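Local coordinates for protein induced by osmotic stress (Scheffersomyces stipitis, PDB 5YWN) that probably reduces ketones, haloketones among them, to alcohols with NADP(H) as cofactor, as a short-chain reductase of the dihydroflavonol-4-reductase group, at residues 1-6 with 73-78; 90-95 with 154-159; 259-264 with 305-310; 267-272 with 289-294. The protein carries 1 engineered substitution. All blocks are in the same frame, centred on the assembly; numbering follows the deposited sequence.

Contact 1 of 4, residues 1-6 with 73-78; sequences MTTSVF and EVTIFL
Phe6 and Phe77 share one face of the sheet, nearly parallel at 8° but displaced, so that one ring hardly covers the other, with Phe6 CD1 3.3 Å from Phe77 CE2. Each CG is anti to its backbone N (chi1 -162° for Phe6, almost the same for Phe77), which sends both rings the same way. Val74 packs beside Phe6, CG1 3.7 Å from Phe6 CB and CG2 at the ring edge, near its plane. On the face of Val5 and Ile76, Val5 CG1 rests on Leu78 CD1 at 3.7 Å. With an alanine for Phe6, the Phe77 ring would probably lose its neighbour and a gap open beside Val74 CG2. Between the faces, strands 4-7 and 74-79 pair in parallel, central in the Rossmann sheet: Phe6 N donates to Ile76 O (2.8 Å), and Leu78 N to Phe6 O (2.7 Å, 175° at the hydrogen). A beta bulge falls between Ser4 and Val5, and there Thr75 N reaches Ser4 O over 3.2 Å. At the polar edge a water joins Ser4 OG to Glu73 OE2, also bound by His71. Bonding thus grades from nearly straight at Phe6, through longer at the bulge, to one water bridge.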
loop_
_atom_site.group_PDB
_atom_site.type_symbol
_atom_site.label_atom_id
_atom_site.label_comp_id
_atom_site.label_asym_id
_atom_site.label_seq_id
_atom_site.Cartn_x
_atom_site.Cartn_y
_atom_site.Cartn_z
ATOM N N MET A 1 -23.258 4.342 -19.338
ATOM C CA MET A 1 -22.900 3.204 -18.518
ATOM C C MET A 1 -21.743 3.462 -17.514
ATOM O O MET A 1 -21.004 4.428 -17.650
ATOM C CB MET A 1 -22.497 2.072 -19.432
ATOM C CG MET A 1 -22.488 0.711 -18.805
ATOM S SD MET A 1 -24.014 0.419 -17.925
ATOM C CE MET A 1 -23.641 -1.181 -17.197
ATOM N N THR A 2 -21.629 2.562 -16.541
ATOM C CA THR A 2 -20.634 2.550 -15.489
ATOM C C THR A 2 -19.236 2.149 -15.947
ATOM O O THR A 2 -19.090 1.336 -16.795
ATOM C CB THR A 2 -21.088 1.552 -14.417
ATOM O OG1 THR A 2 -22.358 1.951 -13.926
ATOM C CG2 THR A 2 -20.156 1.471 -13.298
ATOM N N THR A 3 -18.228 2.712 -15.341
ATOM C CA THR A 3 -16.867 2.300 -15.517
ATOM C C THR A 3 -16.432 1.175 -14.566
ATOM O O THR A 3 -16.750 1.182 -13.417
ATOM C CB THR A 3 -15.967 3.491 -15.245
ATOM O OG1 THR A 3 -16.396 4.584 -16.028
ATOM C CG2 THR A 3 -14.554 3.180 -15.536
ATOM N N SER A 4 -15.651 0.257 -15.074
ATOM C CA SER A 4 -15.082 -0.798 -14.286
ATOM C C SER A 4 -13.597 -0.593 -13.950
ATOM O O SER A 4 -12.821 -0.248 -14.773
ATOM C CB SER A 4 -15.263 -2.145 -14.968
ATOM O OG SER A 4 -16.489 -2.657 -14.705
ATOM N N VAL A 5 -13.248 -0.854 -12.718
ATOM C CA VAL A 5 -11.892 -0.783 -12.264
ATOM C C VAL A 5 -11.328 -2.160 -11.918
ATOM O O VAL A 5 -11.897 -2.865 -11.188
ATOM C CB VAL A 5 -11.759 0.173 -11.065
ATOM C CG1 VAL A 5 -10.357 0.202 -10.543
ATOM C CG2 VAL A 5 -12.289 1.546 -11.361
ATOM N N PHE A 6 -10.181 -2.494 -12.459
ATOM C CA PHE A 6 -9.501 -3.723 -12.110
ATOM C C PHE A 6 -8.487 -3.508 -10.979
ATOM O O PHE A 6 -7.705 -2.592 -11.039
ATOM C CB PHE A 6 -8.827 -4.344 -13.310
ATOM C CG PHE A 6 -8.483 -5.768 -13.131
ATOM C CD1 PHE A 6 -7.493 -6.148 -12.286
ATOM C CD2 PHE A 6 -9.186 -6.738 -13.787
ATOM C CE1 PHE A 6 -7.195 -7.463 -12.125
ATOM C CE2 PHE A 6 -8.916 -8.049 -13.617
ATOM C CZ PHE A 6 -7.913 -8.419 -12.794
ATOM N N GLU A 73 -15.139 -4.376 -20.188
ATOM C CA GLU A 73 -15.672 -3.210 -19.538
ATOM C C GLU A 73 -14.652 -2.427 -18.688
ATOM O O GLU A 73 -14.867 -1.319 -18.388
ATOM C CB GLU A 73 -16.943 -3.536 -18.767
ATOM C CG GLU A 73 -16.707 -4.234 -17.453
ATOM C CD GLU A 73 -16.561 -5.741 -17.596
ATOM O OE1 GLU A 73 -16.586 -6.214 -18.719
ATOM O OE2 GLU A 73 -16.444 -6.413 -16.546
ATOM N N VAL A 74 -13.570 -3.064 -18.303
ATOM C CA VAL A 74 -12.561 -2.435 -17.477
ATOM C C VAL A 74 -11.765 -1.409 -18.288
ATOM O O VAL A 74 -11.290 -1.695 -19.313
ATOM C CB VAL A 74 -11.622 -3.497 -16.890
ATOM C CG1 VAL A 74 -10.362 -2.883 -16.283
ATOM C CG2 VAL A 74 -12.347 -4.356 -15.921
ATOM N N THR A 75 -11.697 -0.195 -17.806
ATOM C CA THR A 75 -10.856 0.825 -18.382
ATOM C C THR A 75 -9.735 1.407 -17.472
ATOM O O THR A 75 -9.041 2.248 -17.871
ATOM C CB THR A 75 -11.684 1.959 -18.934
ATOM O OG1 THR A 75 -12.283 2.642 -17.879
ATOM C CG2 THR A 75 -12.735 1.472 -19.918
ATOM N N ILE A 76 -9.678 0.955 -16.239
ATOM C CA ILE A 76 -8.689 1.321 -15.235
ATOM C C ILE A 76 -8.053 0.085 -14.589
ATOM O O ILE A 76 -8.733 -0.821 -14.243
ATOM C CB ILE A 76 -9.304 2.193 -14.117
ATOM C CG1 ILE A 76 -10.177 3.290 -14.691
ATOM C CG2 ILE A 76 -8.254 2.714 -13.172
ATOM C CD1 ILE A 76 -9.424 4.439 -15.278
ATOM N N PHE A 77 -6.741 0.076 -14.448
ATOM C CA PHE A 77 -6.053 -1.008 -13.774
ATOM C C PHE A 77 -5.232 -0.493 -12.610
ATOM O O PHE A 77 -4.356 0.272 -12.795
ATOM C CB PHE A 77 -5.191 -1.802 -14.730
ATOM C CG PHE A 77 -4.764 -3.151 -14.228
ATOM C CD1 PHE A 77 -3.862 -3.280 -13.218
ATOM C CD2 PHE A 77 -5.287 -4.298 -14.779
ATOM C CE1 PHE A 77 -3.478 -4.517 -12.772
ATOM C CE2 PHE A 77 -4.930 -5.539 -14.326
ATOM C CZ PHE A 77 -4.016 -5.649 -13.330
ATOM N N LEU A 78 -5.526 -0.960 -11.426
ATOM C CA LEU A 78 -4.709 -0.693 -10.278
ATOM C C LEU A 78 -3.940 -1.952 -9.867
ATOM O O LEU A 78 -4.499 -2.897 -9.362
ATOM C CB LEU A 78 -5.551 -0.150 -9.178
ATOM C CG LEU A 78 -6.641 0.841 -9.562
ATOM C CD1 LEU A 78 -7.524 1.226 -8.425
ATOM C CD2 LEU A 78 -6.052 2.065 -10.177
HETATM O O HOH W 1 -17.202 -5.061 -14.060
#

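Contact 2 of 4, residues 90-95 with 154-159; sequences DTEKEI and QSKTHG
Thr91 and Lys156 meet in a polar surface contact, where the first turn of helix 91-113 touches the connection between helices 152-155 and 159-181. The hydroxyl of Thr91 donates to the backbone: OG1 lies 2.7 Å from Lys156 O, in the carbonyl plane and on a lone pair. With chi1 at 53°, OG1 sits between the backbone N and the carbonyl carbon of Thr91, while Thr91 CG2 lies by the backbone from Lys156 O to His158 C, 3.8 Å from the latter. A second link is indirect. Glu92 and Lys156 carry opposite charges, but Glu92 OE2 and Lys156 NZ stay 4.3 Å apart, too far for a salt bridge; a water links the two side chains instead, donating to Glu92 OE1 and accepting from Lys156 NZ at 3.2 Å. Glu92 OE1 is held by Tyr152 OH as well, which helps to fix the carboxylate. Deeper in, Ile95 CD1 lies 3.7 Å from Gly159 O, and its side chain also touches Ala162 and Ser166 of helix 159-181. Asp90 caps helix 91-113, its OD1 taking the N-H of Lys93 at 2.9 Å from above the carboxylate plane. This capped start thus packs by the start of helix 159-181, where His158 holds the N-cap position, the helix of the Rossmann-fold reductase that carries the NADP-binding Tyr163 and Lys167.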
loop_
_atom_site.group_PDB
_atom_site.type_symbol
_atom_site.label_atom_id
_atom_site.label_comp_id
_atom_site.label_asym_id
_atom_site.label_seq_id
_atom_site.Cartn_x
_atom_site.Cartn_y
_atom_site.Cartn_z
ATOM N N ASP A 90 14.080 -18.103 -0.617
ATOM C CA ASP A 90 14.747 -17.569 -1.780
ATOM C C ASP A 90 14.215 -16.158 -2.039
ATOM O O ASP A 90 13.105 -15.995 -2.444
ATOM C CB ASP A 90 14.449 -18.490 -2.947
ATOM C CG ASP A 90 15.249 -18.189 -4.175
ATOM O OD1 ASP A 90 15.228 -17.103 -4.704
ATOM O OD2 ASP A 90 15.913 -19.080 -4.637
ATOM N N THR A 91 15.038 -15.161 -1.822
ATOM C CA THR A 91 14.625 -13.803 -2.014
ATOM C C THR A 91 14.231 -13.490 -3.426
ATOM O O THR A 91 13.382 -12.696 -3.620
ATOM C CB THR A 91 15.659 -12.770 -1.579
ATOM O OG1 THR A 91 16.887 -13.050 -2.202
ATOM C CG2 THR A 91 15.799 -12.760 -0.111
ATOM N N GLU A 92 14.919 -14.043 -4.387
ATOM C CA GLU A 92 14.565 -13.835 -5.763
ATOM C C GLU A 92 13.223 -14.451 -6.212
ATOM O O GLU A 92 12.413 -13.796 -6.767
ATOM C CB GLU A 92 15.698 -14.340 -6.644
ATOM C CG GLU A 92 15.831 -13.655 -7.963
ATOM C CD GLU A 92 17.138 -13.928 -8.662
ATOM O OE1 GLU A 92 17.610 -13.061 -9.364
ATOM O OE2 GLU A 92 17.658 -15.025 -8.553
ATOM N N LYS A 93 13.029 -15.721 -5.944
ATOM C CA LYS A 93 11.823 -16.380 -6.316
ATOM C C LYS A 93 10.605 -15.856 -5.583
ATOM O O LYS A 93 9.574 -15.817 -6.123
ATOM C CB LYS A 93 11.930 -17.873 -6.161
ATOM C CG LYS A 93 13.076 -18.507 -6.887
ATOM C CD LYS A 93 12.723 -19.934 -7.269
ATOM C CE LYS A 93 13.823 -20.635 -8.064
ATOM N NZ LYS A 93 13.264 -21.675 -8.975
ATOM N N GLU A 94 10.771 -15.512 -4.330
ATOM C CA GLU A 94 9.676 -15.125 -3.523
ATOM C C GLU A 94 9.413 -13.644 -3.343
ATOM O O GLU A 94 8.356 -13.279 -2.944
ATOM C CB GLU A 94 9.775 -15.800 -2.167
ATOM C CG GLU A 94 9.858 -17.305 -2.200
ATOM C CD GLU A 94 9.946 -17.892 -0.810
ATOM O OE1 GLU A 94 10.956 -18.502 -0.463
ATOM O OE2 GLU A 94 9.004 -17.690 -0.073
ATOM N N ILE A 95 10.383 -12.819 -3.608
ATOM C CA ILE A 95 10.167 -11.416 -3.461
ATOM C C ILE A 95 10.423 -10.634 -4.752
ATOM O O ILE A 95 9.584 -9.997 -5.231
ATOM C CB ILE A 95 11.020 -10.869 -2.310
ATOM C CG1 ILE A 95 10.607 -11.491 -0.989
ATOM C CG2 ILE A 95 10.943 -9.367 -2.247
ATOM C CD1 ILE A 95 11.485 -11.158 0.167
ATOM N N GLN A 154 22.764 -6.323 -4.164
ATOM C CA GLN A 154 22.607 -6.044 -2.759
ATOM C C GLN A 154 21.219 -6.460 -2.264
ATOM O O GLN A 154 21.062 -6.943 -1.194
ATOM C CB GLN A 154 22.825 -4.584 -2.451
ATOM C CG GLN A 154 24.155 -4.004 -2.808
ATOM C CD GLN A 154 24.239 -2.482 -2.559
ATOM O OE1 GLN A 154 23.521 -1.680 -3.129
ATOM N NE2 GLN A 154 25.158 -2.104 -1.689
ATOM N N SER A 155 20.226 -6.231 -3.084
ATOM C CA SER A 155 18.859 -6.470 -2.706
ATOM C C SER A 155 18.581 -7.929 -2.405
ATOM O O SER A 155 17.799 -8.210 -1.595
ATOM C CB SER A 155 17.908 -5.868 -3.692
ATOM O OG SER A 155 17.677 -6.727 -4.700
ATOM N N LYS A 156 19.302 -8.824 -3.039
ATOM C CA LYS A 156 19.172 -10.256 -2.873
ATOM C C LYS A 156 19.492 -10.835 -1.479
ATOM O O LYS A 156 19.024 -11.843 -1.115
ATOM C CB LYS A 156 19.986 -11.027 -3.925
ATOM C CG LYS A 156 19.585 -10.848 -5.350
ATOM C CD LYS A 156 20.563 -11.472 -6.326
ATOM C CE LYS A 156 20.468 -12.967 -6.334
ATOM N NZ LYS A 156 21.478 -13.690 -7.124
ATOM N N THR A 157 20.330 -10.168 -0.746
ATOM C CA THR A 157 20.975 -10.749 0.407
ATOM C C THR A 157 20.070 -11.184 1.542
ATOM O O THR A 157 20.331 -12.138 2.193
ATOM C CB THR A 157 22.106 -9.869 0.901
ATOM O OG1 THR A 157 21.592 -8.612 1.259
ATOM C CG2 THR A 157 23.159 -9.719 -0.210
ATOM N N HIS A 158 19.014 -10.437 1.760
ATOM C CA HIS A 158 18.011 -10.797 2.698
ATOM C C HIS A 158 16.681 -10.112 2.474
ATOM O O HIS A 158 16.589 -9.170 1.761
ATOM C CB HIS A 158 18.494 -10.625 4.107
ATOM C CG HIS A 158 18.791 -9.228 4.479
ATOM N ND1 HIS A 158 17.873 -8.420 5.084
ATOM C CD2 HIS A 158 19.922 -8.508 4.382
ATOM C CE1 HIS A 158 18.428 -7.255 5.344
ATOM N NE2 HIS A 158 19.668 -7.282 4.920
ATOM N N GLY A 159 15.689 -10.601 3.176
ATOM C CA GLY A 159 14.311 -10.354 2.874
ATOM C C GLY A 159 13.907 -8.909 2.885
ATOM O O GLY A 159 13.273 -8.497 1.985
HETATM O O HOH W 2 20.154 -13.092 -9.927
#

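Contact 3 of 4, residues 259-264 with 305-310; sequences LLLSNT and KKTKKI
Thr307 OG1 has two partners: it accepts the backbone N-H of Leu260 at 3.0 Å from Leu260 N and is also hydrogen-bonded to Glu144 OE2. The contact sets helix 305-311 across strand 258-261, the outermost strand at one end of the parallel Rossmann sheet, and the two short axes run almost perpendicular, at 94° and 7.3 Å apart. Leu259 and Leu261 use their own backbone groups to pair with the neighbouring strand 186-192 and the residue just after it, whereas the N-H of Leu260 faces outward from the sheet edge. No further strand lies beyond it in this sheet, and a helix side chain supplies the acceptor instead. The bond is bent, 145° at the hydrogen. OG1 stands anti to the carbonyl carbon of Thr307, beside its backbone N (chi1 -69°), while CG2, anti to that N, lies by Leu260 O. The two branches therefore divide the work: the hydroxyl serves Leu260 N, and Thr307 CG2 lies 3.3 Å from Leu260 O. Thr307 is buried, and its two partners account for the polar end of a side chain set among leucines. Farther along the helix Ile310 adds a looser apolar touch, its CD1 4.3 Å from Leu259 CD2. Leu261 also rests on Tyr315, whose ring receives Lys308 in a cation-pi contact. The leucine's approach to the threonine is at about a right angle, with Leu261 CD2 3.8 Å from Thr307 CG2.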
loop_
_atom_site.group_PDB
_atom_site.type_symbol
_atom_site.label_atom_id
_atom_site.label_comp_id
_atom_site.label_asym_id
_atom_site.label_seq_id
_atom_site.Cartn_x
_atom_site.Cartn_y
_atom_site.Cartn_z
ATOM N N LEU A 259 3.563 9.783 -6.721
ATOM C CA LEU A 259 2.979 10.412 -5.582
ATOM C C LEU A 259 3.522 9.883 -4.272
ATOM O O LEU A 259 3.369 8.760 -3.966
ATOM C CB LEU A 259 1.494 10.224 -5.633
ATOM C CG LEU A 259 0.812 10.723 -6.856
ATOM C CD1 LEU A 259 -0.650 10.380 -6.830
ATOM C CD2 LEU A 259 1.086 12.177 -6.975
ATOM N N LEU A 260 4.178 10.743 -3.537
ATOM C CA LEU A 260 4.757 10.385 -2.269
ATOM C C LEU A 260 3.710 10.587 -1.188
ATOM O O LEU A 260 3.310 11.666 -0.951
ATOM C CB LEU A 260 5.955 11.267 -1.986
ATOM C CG LEU A 260 6.717 11.289 -0.663
ATOM C CD1 LEU A 260 7.260 9.936 -0.278
ATOM C CD2 LEU A 260 7.817 12.324 -0.633
ATOM N N LEU A 261 3.287 9.509 -0.575
ATOM C CA LEU A 261 2.229 9.537 0.412
ATOM C C LEU A 261 2.778 9.336 1.803
ATOM O O LEU A 261 2.958 8.253 2.249
ATOM C CB LEU A 261 1.161 8.505 0.079
ATOM C CG LEU A 261 -0.020 8.846 -0.816
ATOM C CD1 LEU A 261 -1.105 9.568 -0.042
ATOM C CD2 LEU A 261 0.432 9.702 -1.971
ATOM N N SER A 262 3.075 10.439 2.436
ATOM C CA SER A 262 3.716 10.499 3.721
ATOM C C SER A 262 3.174 11.631 4.602
ATOM O O SER A 262 3.031 12.711 4.159
ATOM C CB SER A 262 5.211 10.700 3.489
ATOM O OG SER A 262 5.889 10.577 4.656
ATOM N N ASN A 263 2.892 11.339 5.849
ATOM C CA ASN A 263 2.374 12.299 6.745
ATOM C C ASN A 263 3.364 12.670 7.854
ATOM O O ASN A 263 4.306 13.310 7.585
ATOM C CB ASN A 263 1.004 11.909 7.274
ATOM C CG ASN A 263 0.251 13.082 7.912
ATOM O OD1 ASN A 263 0.684 14.181 7.887
ATOM N ND2 ASN A 263 -0.857 12.792 8.479
ATOM N N THR A 264 3.140 12.241 9.064
ATOM C CA THR A 264 3.995 12.649 10.163
ATOM C C THR A 264 4.831 11.501 10.768
ATOM O O THR A 264 4.504 10.375 10.656
ATOM C CB THR A 264 3.198 13.382 11.264
ATOM O OG1 THR A 264 2.170 12.546 11.745
ATOM C CG2 THR A 264 2.584 14.632 10.745
ATOM N N LYS A 305 5.269 18.379 -1.706
ATOM C CA LYS A 305 4.460 19.523 -2.083
ATOM C C LYS A 305 3.675 19.297 -3.347
ATOM O O LYS A 305 2.529 19.574 -3.391
ATOM C CB LYS A 305 5.305 20.790 -2.192
ATOM C CG LYS A 305 5.810 21.277 -0.846
ATOM C CD LYS A 305 6.478 22.640 -0.869
ATOM C CE LYS A 305 7.484 22.831 -1.992
ATOM N NZ LYS A 305 8.673 21.979 -1.953
ATOM N N LYS A 306 4.299 18.707 -4.327
ATOM C CA LYS A 306 3.655 18.397 -5.567
ATOM C C LYS A 306 2.488 17.405 -5.375
ATOM O O LYS A 306 1.437 17.600 -5.864
ATOM C CB LYS A 306 4.684 17.810 -6.532
ATOM C CG LYS A 306 4.146 17.516 -7.908
ATOM C CD LYS A 306 5.124 16.840 -8.823
ATOM C CE LYS A 306 6.116 17.802 -9.442
ATOM N NZ LYS A 306 6.665 17.307 -10.716
ATOM N N THR A 307 2.735 16.364 -4.616
ATOM C CA THR A 307 1.749 15.360 -4.366
ATOM C C THR A 307 0.539 15.982 -3.673
ATOM O O THR A 307 -0.542 15.782 -4.096
ATOM C CB THR A 307 2.339 14.178 -3.571
ATOM O OG1 THR A 307 3.253 13.469 -4.375
ATOM C CG2 THR A 307 1.300 13.256 -3.076
ATOM N N LYS A 308 0.765 16.780 -2.659
ATOM C CA LYS A 308 -0.316 17.414 -1.910
ATOM C C LYS A 308 -1.162 18.334 -2.771
ATOM O O LYS A 308 -2.346 18.314 -2.677
ATOM C CB LYS A 308 0.208 18.178 -0.703
ATOM C CG LYS A 308 0.732 17.353 0.423
ATOM C CD LYS A 308 -0.231 16.303 0.838
ATOM C CE LYS A 308 -1.275 16.851 1.799
ATOM N NZ LYS A 308 -0.583 17.372 2.990
ATOM N N LYS A 309 -0.521 19.104 -3.631
ATOM C CA LYS A 309 -1.200 19.936 -4.601
ATOM C C LYS A 309 -2.040 19.124 -5.583
ATOM O O LYS A 309 -3.107 19.478 -5.851
ATOM C CB LYS A 309 -0.204 20.769 -5.367
ATOM C CG LYS A 309 -0.780 21.677 -6.434
ATOM C CD LYS A 309 -1.497 22.838 -5.839
ATOM C CE LYS A 309 -1.455 24.065 -6.722
ATOM N NZ LYS A 309 -2.165 25.152 -6.064
ATOM N N ILE A 310 -1.511 18.047 -6.096
ATOM C CA ILE A 310 -2.257 17.200 -6.952
ATOM C C ILE A 310 -3.443 16.534 -6.239
ATOM O O ILE A 310 -4.507 16.540 -6.734
ATOM C CB ILE A 310 -1.356 16.152 -7.615
ATOM C CG1 ILE A 310 -0.426 16.791 -8.619
ATOM C CG2 ILE A 310 -2.166 15.101 -8.349
ATOM C CD1 ILE A 310 0.643 15.891 -9.044
#

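Contact 4 of 4, residues 267-272 with 289-294; sequences NGQTLL and GKPHSD
A capping box opens helix 268-278, and the loop 289-294 folds back against that helix start, so that Gln269 and Thr270 meet the loop backbone and Asp294. Within the box, Asn267 OD1 accepts from Thr270 N at 3.1 Å, and Asn267 N returns the bond to Thr270 OG1 at 2.9 Å, nearly straight at 175°. On the loop side, Asp294 OD2 stands 2.9 Å from Thr270 OG1, the two side chains crossing at about a right angle, and Asp294 CB lies against the Asn267 amide. Gln269 reaches farther. Its CG is anti to the backbone N (chi1 -166°) and the chain then bends at chi2, which lays the amide over the loop backbone at Lys290. Lys290 N donates to Gln269 OE1 at 2.8 Å, approaching from above the carbonyl plane, 50° out of it. The other end of the amide is held too, NE2 donating to Asp273 and to Val288 O. The loop has its own brace, a type II turn from Lys290 to Ser293, in which Lys290 O accepts from both Ser293 N and Ser293 OG, the latter at 2.9 Å. An alanine in place of Gln269 would probably leave Lys290 N and Val288 O without their mate and weaken the hold on the loop at its Gly289-Lys290 end. Both amide ends being engaged fixes the rotation of Gln269, and the Asp294 carboxylate, close to a helix N terminus, would probably be stabilised as an anion by the helix dipole.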
loop_
_atom_site.group_PDB
_atom_site.type_symbol
_atom_site.label_atom_id
_atom_site.label_comp_id
_atom_site.label_asym_id
_atom_site.label_seq_id
_atom_site.Cartn_x
_atom_site.Cartn_y
_atom_site.Cartn_z
ATOM N N ASN A 267 7.049 7.537 16.884
ATOM C CA ASN A 267 7.692 6.412 17.511
ATOM C C ASN A 267 6.770 5.645 18.440
ATOM O O ASN A 267 5.643 5.940 18.539
ATOM C CB ASN A 267 9.023 6.781 18.158
ATOM C CG ASN A 267 8.885 7.656 19.386
ATOM O OD1 ASN A 267 7.890 7.694 20.027
ATOM N ND2 ASN A 267 9.935 8.339 19.697
ATOM N N GLY A 268 7.329 4.692 19.142
ATOM C CA GLY A 268 6.612 3.901 20.095
ATOM C C GLY A 268 5.978 4.712 21.217
ATOM O O GLY A 268 4.953 4.390 21.661
ATOM N N GLN A 269 6.639 5.758 21.658
ATOM C CA GLN A 269 6.074 6.652 22.637
ATOM C C GLN A 269 4.851 7.397 22.134
ATOM O O GLN A 269 3.906 7.488 22.817
ATOM C CB GLN A 269 7.100 7.608 23.202
ATOM C CG GLN A 269 6.643 8.322 24.432
ATOM C CD GLN A 269 6.458 7.425 25.616
ATOM O OE1 GLN A 269 7.376 6.815 26.074
ATOM N NE2 GLN A 269 5.263 7.336 26.079
ATOM N N THR A 270 4.904 7.852 20.899
ATOM C CA THR A 270 3.804 8.519 20.264
ATOM C C THR A 270 2.581 7.585 20.242
ATOM O O THR A 270 1.517 7.976 20.599
ATOM C CB THR A 270 4.124 8.874 18.791
ATOM O OG1 THR A 270 5.464 9.267 18.650
ATOM C CG2 THR A 270 3.244 9.985 18.335
ATOM N N LEU A 271 2.808 6.341 19.875
ATOM C CA LEU A 271 1.801 5.335 19.823
ATOM C C LEU A 271 1.168 5.022 21.189
ATOM O O LEU A 271 -0.008 5.044 21.324
ATOM C CB LEU A 271 2.409 4.080 19.242
ATOM C CG LEU A 271 1.588 2.829 19.268
ATOM C CD1 LEU A 271 0.224 2.975 18.643
ATOM C CD2 LEU A 271 2.307 1.589 18.794
ATOM N N LEU A 272 1.993 4.809 22.177
ATOM C CA LEU A 272 1.566 4.560 23.528
ATOM C C LEU A 272 0.755 5.730 24.100
ATOM O O LEU A 272 -0.234 5.538 24.711
ATOM C CB LEU A 272 2.779 4.346 24.385
ATOM C CG LEU A 272 3.257 2.940 24.657
ATOM C CD1 LEU A 272 4.427 2.910 25.602
ATOM C CD2 LEU A 272 2.142 2.074 25.162
ATOM N N GLY A 289 6.131 4.390 29.767
ATOM C CA GLY A 289 7.290 5.039 29.229
ATOM C C GLY A 289 7.449 6.440 29.736
ATOM O O GLY A 289 7.313 6.675 30.879
ATOM N N LYS A 290 7.726 7.351 28.824
ATOM C CA LYS A 290 7.972 8.717 29.137
ATOM C C LYS A 290 7.103 9.565 28.277
ATOM O O LYS A 290 7.489 9.958 27.238
ATOM C CB LYS A 290 9.448 9.069 28.986
ATOM C CG LYS A 290 10.343 8.260 29.890
ATOM C CD LYS A 290 11.682 8.922 30.100
ATOM C CE LYS A 290 12.652 8.613 28.977
ATOM N NZ LYS A 290 12.463 7.298 28.285
ATOM N N PRO A 291 5.906 9.861 28.726
ATOM C CA PRO A 291 4.934 10.491 27.854
ATOM C C PRO A 291 5.367 11.816 27.301
ATOM O O PRO A 291 5.901 12.585 27.990
ATOM C CB PRO A 291 3.724 10.658 28.736
ATOM C CG PRO A 291 3.894 9.718 29.834
ATOM C CD PRO A 291 5.297 9.324 29.936
ATOM N N HIS A 292 5.186 11.990 26.009
ATOM C CA HIS A 292 5.530 13.189 25.265
ATOM C C HIS A 292 6.997 13.553 25.269
ATOM O O HIS A 292 7.333 14.658 25.131
ATOM C CB HIS A 292 4.613 14.346 25.649
ATOM C CG HIS A 292 3.178 13.955 25.636
ATOM N ND1 HIS A 292 2.546 13.530 24.502
ATOM C CD2 HIS A 292 2.289 13.810 26.632
ATOM C CE1 HIS A 292 1.315 13.187 24.792
ATOM N NE2 HIS A 292 1.126 13.377 26.074
ATOM N N SER A 293 7.846 12.557 25.424
ATOM C CA SER A 293 9.280 12.685 25.268
ATOM C C SER A 293 9.719 12.562 23.827
ATOM O O SER A 293 10.842 12.729 23.560
ATOM C CB SER A 293 10.047 11.632 26.063
ATOM O OG SER A 293 9.829 10.368 25.579
ATOM N N ASP A 294 8.824 12.191 22.944
ATOM C CA ASP A 294 9.123 12.133 21.540
ATOM C C ASP A 294 9.303 13.538 21.002
ATOM O O ASP A 294 8.506 14.385 21.258
ATOM C CB ASP A 294 8.067 11.352 20.778
ATOM C CG ASP A 294 6.633 11.746 21.137
ATOM O OD1 ASP A 294 6.400 12.139 22.270
ATOM O OD2 ASP A 294 5.756 11.605 20.311
#

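How the contacts relate
From the N terminus, contact 1 comes first, closing a loop of 66 residues by pairing the opening strand of the sheet with strand 74-79. The chain then runs on into helix 91-113, whose start is one side of contact 2; this closes a second, separate loop of 58 residues and ties that helix to the approach to helix 159-181. Contact 3 follows in series, closing 40 residues and joining the far edge of the same sheet as contact 1 to helix 305-311. Contact 4, closing 16, is nested inside that loop, binding a helix start to a loop segment between helix 268-278 and helix 305-311; its centre lies about 44 Å from that of contact 1, across the chain's centre.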